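Local coordinates for protein acetylornithine aminotransferase (Aquifex aeolicus, PDB 2EH6) that catalyses the pyridoxal-phosphate-dependent transamination of N(2)-acetyl-L-ornithine with 2-oxoglutarate, a step of arginine biosynthesis, at residues V15-Y23 with N40-K48; E74-H82 with C278-E289. All blocks are in the same frame, centred on the assembly; numbering follows the deposited sequence.

How the contacts relate
Both contacts are partly buried, but they hold different elements. Contact 1 docks the hairpin at one end of the chain's mixed sheet onto the loop that runs into helix 47-59. It rests on backbone hydrogen bonds and on one histidine ring packed against a leucine. Contact 2 packs helix 70-81 against helix 275-308. It has a leucine and valine seam on its buried side and ion pairs with bridging waters towards solvent. The centres of contacts 1 and 2 lie about 20 Å apart. The two still touch: Glu287 of helix 275-308 meets the Tyr46 hydroxyl, probably in a hydrogen bond, and pairs with Lys48 in a salt bridge. Each also meets the second subunit.

Contact 1. Residues V15-Y23 with N40-K48; sequences VRGKGVYLY and NSLGHAYPK
A beta hairpin, closed by a type II' turn from Lys18 to Tyr21, is joined here to the loop 40-46 by a single antiparallel bridge between Gly19 and His44. The pair is of the hydrogen-bonded kind: both of its backbone bonds are made. His44 N gives to Gly19 O at 2.8 Å. This bond is nearly straight, at 169°. Gly19 N returns a bond to His44 O at 2.9 Å. Gly43 CA comes close to Gly19 O, and a side chain on Gly43 would run into that oxygen.

His44 CB is directed at the hairpin and lies 3.4 Å from Gly17 C, where a side chain on Gly17 would clash with the imidazole. The ring has its CG anti to the carbonyl carbon (chi1 -56°), which carries it on to Leu22. Leu22 CD2 sits over one face of the His44 ring, 3.6 Å from the centroid, in a CH-pi contact offset toward the NE2 rim. A serine at this position would keep the backbone bridge but would probably leave Leu22 without its aromatic partner and open a gap beside Gly17. Next to it, Ala45 CB touches Gly17 O at 3.7 Å. The Lys18 chain bends at chi2 (50°) and brings CD alongside the same methyl, 3.8 Å from Ala45 CB.

A classic bulge at Val15 and Arg16 opposite Tyr23 interrupts the regular pairing of the hairpin. Strand 29-32 continues the sheet beyond strand 21-24, and its Asp32 touches both Leu22 and His44. Leu60 and His62 of the second subunit pack on these same two side chains. Beyond the loop, helix 47-59 begins, with Tyr46 at its N-cap position.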
loop_
_atom_site.group_PDB
_atom_site.type_symbol
_atom_site.label_atom_id
_atom_site.label_comp_id
_atom_site.label_asym_id
_atom_site.label_seq_id
_atom_site.Cartn_x
_atom_site.Cartn_y
_atom_site.Cartn_z
ATOM N N VAL A 15 -21.897 8.939 1.611
ATOM C CA VAL A 15 -21.351 10.202 1.150
ATOM C C VAL A 15 -20.749 11.014 2.285
ATOM O O VAL A 15 -19.883 11.862 2.061
ATOM C CB VAL A 15 -22.443 11.061 0.459
ATOM C CG1 VAL A 15 -23.020 10.311 -0.738
ATOM C CG2 VAL A 15 -23.537 11.395 1.447
ATOM N N ARG A 16 -21.208 10.753 3.501
ATOM C CA ARG A 16 -20.724 11.487 4.656
ATOM C C ARG A 16 -20.894 10.705 5.943
ATOM O O ARG A 16 -21.780 9.857 6.065
ATOM C CB ARG A 16 -21.477 12.816 4.768
ATOM C CG ARG A 16 -21.305 13.538 6.094
ATOM C CD ARG A 16 -22.126 14.821 6.113
ATOM N NE ARG A 16 -21.725 15.734 5.044
ATOM C CZ ARG A 16 -20.704 16.580 5.119
ATOM N NH1 ARG A 16 -19.965 16.649 6.222
ATOM N NH2 ARG A 16 -20.416 17.355 4.084
ATOM N N GLY A 17 -20.034 10.999 6.910
ATOM C CA GLY A 17 -20.128 10.329 8.188
ATOM C C GLY A 17 -20.008 11.314 9.333
ATOM O O GLY A 17 -19.381 12.361 9.202
ATOM N N LYS A 18 -20.622 10.979 10.460
ATOM C CA LYS A 18 -20.562 11.821 11.646
ATOM C C LYS A 18 -20.631 10.923 12.865
ATOM O O LYS A 18 -21.646 10.266 13.100
ATOM C CB LYS A 18 -21.726 12.817 11.674
ATOM C CG LYS A 18 -21.612 13.831 12.804
ATOM C CD LYS A 18 -20.227 14.473 12.798
ATOM C CE LYS A 18 -20.176 15.747 13.624
ATOM N NZ LYS A 18 -18.819 15.951 14.218
ATOM N N GLY A 19 -19.551 10.889 13.638
ATOM C CA GLY A 19 -19.525 10.042 14.817
ATOM C C GLY A 19 -19.564 8.577 14.424
ATOM O O GLY A 19 -18.744 8.118 13.627
ATOM N N VAL A 20 -20.520 7.840 14.980
ATOM C CA VAL A 20 -20.661 6.423 14.680
ATOM C C VAL A 20 -21.753 6.181 13.637
ATOM O O VAL A 20 -22.213 5.050 13.454
ATOM C CB VAL A 20 -20.996 5.619 15.957
ATOM C CG1 VAL A 20 -19.820 5.658 16.919
ATOM C CG2 VAL A 20 -22.234 6.198 16.628
ATOM N N TYR A 21 -22.154 7.247 12.950
ATOM C CA TYR A 21 -23.190 7.151 11.922
ATOM C C TYR A 21 -22.688 7.481 10.523
ATOM O O TYR A 21 -21.792 8.304 10.348
ATOM C CB TYR A 21 -24.354 8.098 12.250
ATOM C CG TYR A 21 -25.116 7.718 13.496
ATOM C CD1 TYR A 21 -26.128 6.758 13.453
ATOM C CD2 TYR A 21 -24.785 8.274 14.731
ATOM C CE1 TYR A 21 -26.785 6.356 14.615
ATOM C CE2 TYR A 21 -25.433 7.880 15.894
ATOM C CZ TYR A 21 -26.429 6.920 15.830
ATOM O OH TYR A 21 -27.046 6.511 16.990
ATOM N N LEU A 22 -23.292 6.831 9.533
ATOM C CA LEU A 22 -22.974 7.065 8.132
ATOM C C LEU A 22 -24.279 7.436 7.423
ATOM O O LEU A 22 -25.359 6.992 7.822
ATOM C CB LEU A 22 -22.375 5.811 7.492
ATOM C CG LEU A 22 -20.874 5.594 7.734
ATOM C CD1 LEU A 22 -20.455 4.214 7.251
ATOM C CD2 LEU A 22 -20.094 6.673 7.001
ATOM N N TYR A 23 -24.173 8.258 6.385
ATOM C CA TYR A 23 -25.343 8.685 5.617
ATOM C C TYR A 23 -25.126 8.402 4.140
ATOM O O TYR A 23 -24.081 8.748 3.591
ATOM C CB TYR A 23 -25.588 10.181 5.831
ATOM C CG TYR A 23 -25.723 10.537 7.287
ATOM C CD1 TYR A 23 -24.593 10.663 8.101
ATOM C CD2 TYR A 23 -26.980 10.651 7.879
ATOM C CE1 TYR A 23 -24.712 10.883 9.467
ATOM C CE2 TYR A 23 -27.112 10.871 9.249
ATOM C CZ TYR A 23 -25.974 10.982 10.035
ATOM O OH TYR A 23 -26.096 11.165 11.393
ATOM N N ASN A 40 -12.065 2.742 10.849
ATOM C CA ASN A 40 -12.471 4.007 11.447
ATOM C C ASN A 40 -12.558 3.894 12.964
ATOM O O ASN A 40 -13.632 4.005 13.553
ATOM C CB ASN A 40 -13.805 4.456 10.844
ATOM C CG ASN A 40 -13.736 4.573 9.329
ATOM O OD1 ASN A 40 -12.898 5.295 8.787
ATOM N ND2 ASN A 40 -14.607 3.859 8.641
ATOM N N SER A 41 -11.400 3.671 13.585
ATOM C CA SER A 41 -11.285 3.520 15.034
ATOM C C SER A 41 -11.949 4.624 15.859
ATOM O O SER A 41 -12.508 4.348 16.932
ATOM C CB SER A 41 -9.803 3.414 15.427
ATOM O OG SER A 41 -9.042 4.463 14.850
ATOM N N LEU A 42 -11.879 5.866 15.377
ATOM C CA LEU A 42 -12.486 6.995 16.089
ATOM C C LEU A 42 -13.769 7.494 15.415
ATOM O O LEU A 42 -14.195 8.633 15.634
ATOM C CB LEU A 42 -11.490 8.153 16.197
ATOM C CG LEU A 42 -10.133 7.825 16.833
ATOM C CD1 LEU A 42 -9.269 9.077 16.870
ATOM C CD2 LEU A 42 -10.333 7.279 18.238
ATOM N N GLY A 43 -14.386 6.641 14.606
ATOM C CA GLY A 43 -15.603 7.039 13.918
ATOM C C GLY A 43 -15.303 8.038 12.814
ATOM O O GLY A 43 -14.161 8.151 12.367
ATOM N N HIS A 44 -16.323 8.776 12.385
ATOM C CA HIS A 44 -16.167 9.755 11.318
ATOM C C HIS A 44 -16.206 11.185 11.832
ATOM O O HIS A 44 -16.849 11.482 12.843
ATOM C CB HIS A 44 -17.280 9.563 10.284
ATOM C CG HIS A 44 -17.335 8.182 9.712
ATOM N ND1 HIS A 44 -16.551 7.782 8.651
ATOM C CD2 HIS A 44 -18.061 7.099 10.072
ATOM C CE1 HIS A 44 -16.792 6.513 8.382
ATOM N NE2 HIS A 44 -17.705 6.074 9.230
ATOM N N ALA A 45 -15.517 12.071 11.125
ATOM C CA ALA A 45 -15.480 13.481 11.478
ATOM C C ALA A 45 -15.085 13.712 12.932
ATOM O O ALA A 45 -15.568 14.646 13.575
ATOM C CB ALA A 45 -16.846 14.123 11.200
ATOM N N TYR A 46 -14.214 12.855 13.453
ATOM C CA TYR A 46 -13.752 13.001 14.825
ATOM C C TYR A 46 -13.019 14.343 14.889
ATOM O O TYR A 46 -11.990 14.523 14.246
ATOM C CB TYR A 46 -12.799 11.858 15.178
ATOM C CG TYR A 46 -12.465 11.778 16.644
ATOM C CD1 TYR A 46 -13.401 11.311 17.564
ATOM C CD2 TYR A 46 -11.207 12.160 17.114
ATOM C CE1 TYR A 46 -13.095 11.221 18.917
ATOM C CE2 TYR A 46 -10.890 12.073 18.467
ATOM C CZ TYR A 46 -11.838 11.601 19.359
ATOM O OH TYR A 46 -11.522 11.489 20.689
ATOM N N PRO A 47 -13.544 15.302 15.672
ATOM C CA PRO A 47 -12.958 16.639 15.824
ATOM C C PRO A 47 -11.431 16.745 15.870
ATOM O O PRO A 47 -10.826 17.424 15.042
ATOM C CB PRO A 47 -13.617 17.156 17.105
ATOM C CG PRO A 47 -14.979 16.561 17.019
ATOM C CD PRO A 47 -14.686 15.131 16.592
ATOM N N LYS A 48 -10.804 16.082 16.833
ATOM C CA LYS A 48 -9.354 16.165 16.950
ATOM C C LYS A 48 -8.652 15.668 15.687
ATOM O O LYS A 48 -7.669 16.262 15.241
ATOM C CB LYS A 48 -8.869 15.371 18.162
ATOM C CG LYS A 48 -7.386 15.541 18.450
ATOM C CD LYS A 48 -6.963 14.731 19.670
ATOM C CE LYS A 48 -5.496 14.953 20.011
ATOM N NZ LYS A 48 -5.115 14.243 21.268
#

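Contact 2. Residues E74-H82 with C278-E289; sequences ELAHKLVKH and CRAGTVVVDEVE
Leu75 of helix 70-81 is a knob in a hole of helix 275-308 formed by Cys278, Gly281, Thr282 and Val285. Its CG is anti to the backbone N (chi1 -177°), and the two methyls spread over the floor. Leu75 CD1 lies 3.5 Å from Gly281 C, while CD2 leans toward Cys278. Gly281 makes the hollow, since a side chain there would strike CD2. Val285, one wall of that hole, also meets the next turn: its CG2 touches Leu79 CD2 at 4.0 Å, and its CG1 lies against Lys78 CB. The axes of 74-81 and 278-289 run roughly parallel, at 31°, and approach to 9.5 Å.

Thr282 turns OG1 back to Cys278 O at 2.9 Å, and a water hydrogen-bonds to OG1 and more weakly to Glu74 OE1. Lys78 lays CE on Thr282 CG2, then bends at chi4 to a salt bridge from NZ to Asp286 OD1 at 3.4 Å, whose hydrogen bond is weak. A second water hydrogen-bonds to Asp286 OD2 and, weakly, to Lys78 NZ. Glu289 OE1 approaches His82 CE1, and OE2 forms a long ion pair with Lys81 NZ. Apolar packing probably sets the fit on the buried side, while charge pairs and waters suggest looser ties toward solvent.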
loop_
_atom_site.group_PDB
_atom_site.type_symbol
_atom_site.label_atom_id
_atom_site.label_comp_id
_atom_site.label_asym_id
_atom_site.label_seq_id
_atom_site.Cartn_x
_atom_site.Cartn_y
_atom_site.Cartn_z
ATOM N N GLU A 74 8.277 10.503 15.839
ATOM C CA GLU A 74 7.278 10.727 16.881
ATOM C C GLU A 74 6.258 9.607 17.006
ATOM O O GLU A 74 5.954 9.163 18.110
ATOM C CB GLU A 74 6.533 12.048 16.657
ATOM C CG GLU A 74 5.179 12.079 17.367
ATOM C CD GLU A 74 4.529 13.449 17.400
ATOM O OE1 GLU A 74 4.479 14.120 16.344
ATOM O OE2 GLU A 74 4.051 13.845 18.489
ATOM N N LEU A 75 5.712 9.162 15.877
ATOM C CA LEU A 75 4.721 8.096 15.902
ATOM C C LEU A 75 5.366 6.772 16.313
ATOM O O LEU A 75 4.803 6.019 17.106
ATOM C CB LEU A 75 4.059 7.956 14.527
ATOM C CG LEU A 75 2.946 6.909 14.438
ATOM C CD1 LEU A 75 1.902 7.180 15.519
ATOM C CD2 LEU A 75 2.318 6.942 13.044
ATOM N N ALA A 76 6.550 6.490 15.778
ATOM C CA ALA A 76 7.245 5.247 16.119
ATOM C C ALA A 76 7.455 5.170 17.630
ATOM O O ALA A 76 7.227 4.135 18.253
ATOM C CB ALA A 76 8.592 5.183 15.402
ATOM N N HIS A 77 7.887 6.283 18.210
ATOM C CA HIS A 77 8.134 6.365 19.645
ATOM C C HIS A 77 6.891 5.960 20.439
ATOM O O HIS A 77 6.982 5.207 21.407
ATOM C CB HIS A 77 8.555 7.794 20.002
ATOM C CG HIS A 77 8.963 7.974 21.432
ATOM N ND1 HIS A 77 8.807 6.980 22.376
ATOM C CD2 HIS A 77 9.515 9.027 22.080
ATOM C CE1 HIS A 77 9.243 7.415 23.545
ATOM N NE2 HIS A 77 9.678 8.654 23.392
ATOM N N LYS A 78 5.725 6.451 20.024
ATOM C CA LYS A 78 4.490 6.120 20.720
ATOM C C LYS A 78 4.131 4.647 20.564
ATOM O O LYS A 78 3.617 4.028 21.495
ATOM C CB LYS A 78 3.341 6.997 20.210
ATOM C CG LYS A 78 3.502 8.468 20.542
ATOM C CD LYS A 78 2.534 9.321 19.733
ATOM C CE LYS A 78 2.833 10.808 19.892
ATOM N NZ LYS A 78 2.590 11.283 21.282
ATOM N N LEU A 79 4.404 4.081 19.392
ATOM C CA LEU A 79 4.098 2.674 19.157
ATOM C C LEU A 79 5.067 1.762 19.917
ATOM O O LEU A 79 4.678 0.714 20.424
ATOM C CB LEU A 79 4.162 2.352 17.662
ATOM C CG LEU A 79 3.069 2.957 16.771
ATOM C CD1 LEU A 79 3.371 2.647 15.312
ATOM C CD2 LEU A 79 1.710 2.390 17.163
ATOM N N VAL A 80 6.331 2.164 19.990
ATOM C CA VAL A 80 7.324 1.359 20.695
ATOM C C VAL A 80 7.085 1.398 22.207
ATOM O O VAL A 80 7.295 0.403 22.900
ATOM C CB VAL A 80 8.763 1.843 20.381
ATOM C CG1 VAL A 80 9.779 1.007 21.155
ATOM C CG2 VAL A 80 9.031 1.732 18.877
ATOM N N LYS A 81 6.633 2.545 22.707
ATOM C CA LYS A 81 6.360 2.708 24.134
ATOM C C LYS A 81 5.421 1.631 24.675
ATOM O O LYS A 81 5.527 1.231 25.834
ATOM C CB LYS A 81 5.751 4.089 24.399
ATOM C CG LYS A 81 5.400 4.334 25.857
ATOM C CD LYS A 81 4.689 5.666 26.059
ATOM C CE LYS A 81 3.324 5.689 25.385
ATOM N NZ LYS A 81 2.602 6.963 25.662
ATOM N N HIS A 82 4.501 1.162 23.841
ATOM C CA HIS A 82 3.556 0.137 24.268
ATOM C C HIS A 82 4.022 -1.280 23.963
ATOM O O HIS A 82 3.380 -2.242 24.379
ATOM C CB HIS A 82 2.189 0.358 23.620
ATOM C CG HIS A 82 1.387 1.453 24.250
ATOM N ND1 HIS A 82 1.737 2.783 24.157
ATOM C CD2 HIS A 82 0.239 1.414 24.966
ATOM C CE1 HIS A 82 0.836 3.516 24.786
ATOM N NE2 HIS A 82 -0.084 2.710 25.285
ATOM N N CYS A 278 1.125 9.915 9.300
ATOM C CA CYS A 278 1.693 9.980 10.642
ATOM C C CYS A 278 0.928 10.928 11.560
ATOM O O CYS A 278 0.824 10.686 12.758
ATOM C CB CYS A 278 3.169 10.369 10.567
ATOM S SG CYS A 278 4.232 9.043 9.887
ATOM N N ARG A 279 0.382 12.004 11.003
ATOM C CA ARG A 279 -0.383 12.948 11.814
ATOM C C ARG A 279 -1.643 12.222 12.292
ATOM O O ARG A 279 -2.069 12.367 13.441
ATOM C CB ARG A 279 -0.755 14.175 10.974
ATOM C CG ARG A 279 -1.412 15.325 11.741
ATOM C CD ARG A 279 -0.435 16.052 12.668
ATOM N NE ARG A 279 -1.062 17.202 13.323
ATOM C CZ ARG A 279 -1.119 18.434 12.813
ATOM N NH1 ARG A 279 -0.580 18.708 11.631
ATOM N NH2 ARG A 279 -1.729 19.401 13.489
ATOM N N ALA A 280 -2.230 11.422 11.408
ATOM C CA ALA A 280 -3.427 10.667 11.746
ATOM C C ALA A 280 -3.109 9.645 12.827
ATOM O O ALA A 280 -3.808 9.557 13.842
ATOM C CB ALA A 280 -3.972 9.965 10.505
ATOM N N GLY A 281 -2.048 8.873 12.601
ATOM C CA GLY A 281 -1.655 7.859 13.562
ATOM C C GLY A 281 -1.346 8.437 14.930
ATOM O O GLY A 281 -1.661 7.830 15.949
ATOM N N THR A 282 -0.717 9.607 14.958
ATOM C CA THR A 282 -0.380 10.240 16.223
ATOM C C THR A 282 -1.638 10.585 17.011
ATOM O O THR A 282 -1.691 10.408 18.230
ATOM C CB THR A 282 0.442 11.519 16.002
ATOM O OG1 THR A 282 1.740 11.164 15.513
ATOM C CG2 THR A 282 0.593 12.290 17.301
ATOM N N VAL A 283 -2.657 11.077 16.313
ATOM C CA VAL A 283 -3.908 11.430 16.966
ATOM C C VAL A 283 -4.611 10.173 17.466
ATOM O O VAL A 283 -5.060 10.108 18.611
ATOM C CB VAL A 283 -4.855 12.187 16.004
ATOM C CG1 VAL A 283 -6.206 12.381 16.663
ATOM C CG2 VAL A 283 -4.259 13.538 15.627
ATOM N N VAL A 284 -4.703 9.171 16.603
ATOM C CA VAL A 284 -5.363 7.920 16.958
ATOM C C VAL A 284 -4.701 7.222 18.145
ATOM O O VAL A 284 -5.375 6.777 19.073
ATOM C CB VAL A 284 -5.388 6.954 15.756
ATOM C CG1 VAL A 284 -5.898 5.587 16.193
ATOM C CG2 VAL A 284 -6.275 7.526 14.656
ATOM N N VAL A 285 -3.381 7.120 18.121
ATOM C CA VAL A 285 -2.690 6.455 19.215
ATOM C C VAL A 285 -2.935 7.143 20.559
ATOM O O VAL A 285 -3.181 6.470 21.558
ATOM C CB VAL A 285 -1.182 6.345 18.927
ATOM C CG1 VAL A 285 -0.448 5.840 20.165
ATOM C CG2 VAL A 285 -0.964 5.367 17.760
ATOM N N ASP A 286 -2.887 8.470 20.587
ATOM C CA ASP A 286 -3.126 9.189 21.835
ATOM C C ASP A 286 -4.563 9.004 22.308
ATOM O O ASP A 286 -4.810 8.747 23.489
ATOM C CB ASP A 286 -2.841 10.685 21.674
ATOM C CG ASP A 286 -1.365 10.988 21.532
ATOM O OD1 ASP A 286 -0.542 10.123 21.904
ATOM O OD2 ASP A 286 -1.028 12.096 21.061
ATOM N N GLU A 287 -5.513 9.132 21.387
ATOM C CA GLU A 287 -6.920 8.983 21.740
ATOM C C GLU A 287 -7.281 7.565 22.143
ATOM O O GLU A 287 -8.023 7.353 23.101
ATOM C CB GLU A 287 -7.810 9.427 20.576
ATOM C CG GLU A 287 -7.663 10.899 20.229
ATOM C CD GLU A 287 -8.012 11.800 21.399
ATOM O OE1 GLU A 287 -9.164 11.734 21.871
ATOM O OE2 GLU A 287 -7.137 12.570 21.848
ATOM N N VAL A 288 -6.760 6.590 21.409
ATOM C CA VAL A 288 -7.054 5.190 21.686
ATOM C C VAL A 288 -6.582 4.719 23.056
ATOM O O VAL A 288 -7.297 3.996 23.740
ATOM C CB VAL A 288 -6.442 4.271 20.601
ATOM C CG1 VAL A 288 -6.443 2.822 21.074
ATOM C CG2 VAL A 288 -7.247 4.396 19.312
ATOM N N GLU A 289 -5.384 5.112 23.467
ATOM C CA GLU A 289 -4.912 4.665 24.767
ATOM C C GLU A 289 -5.813 5.185 25.886
ATOM O O GLU A 289 -5.928 4.556 26.930
ATOM C CB GLU A 289 -3.454 5.078 24.990
ATOM C CG GLU A 289 -3.151 6.530 24.756
ATOM C CD GLU A 289 -1.659 6.799 24.764
ATOM O OE1 GLU A 289 -0.935 6.126 23.994
ATOM O OE2 GLU A 289 -1.209 7.678 25.531
HETATM O O HOH W 1 3.937 11.754 13.916
HETATM O O HOH W 2 1.231 14.327 20.804
#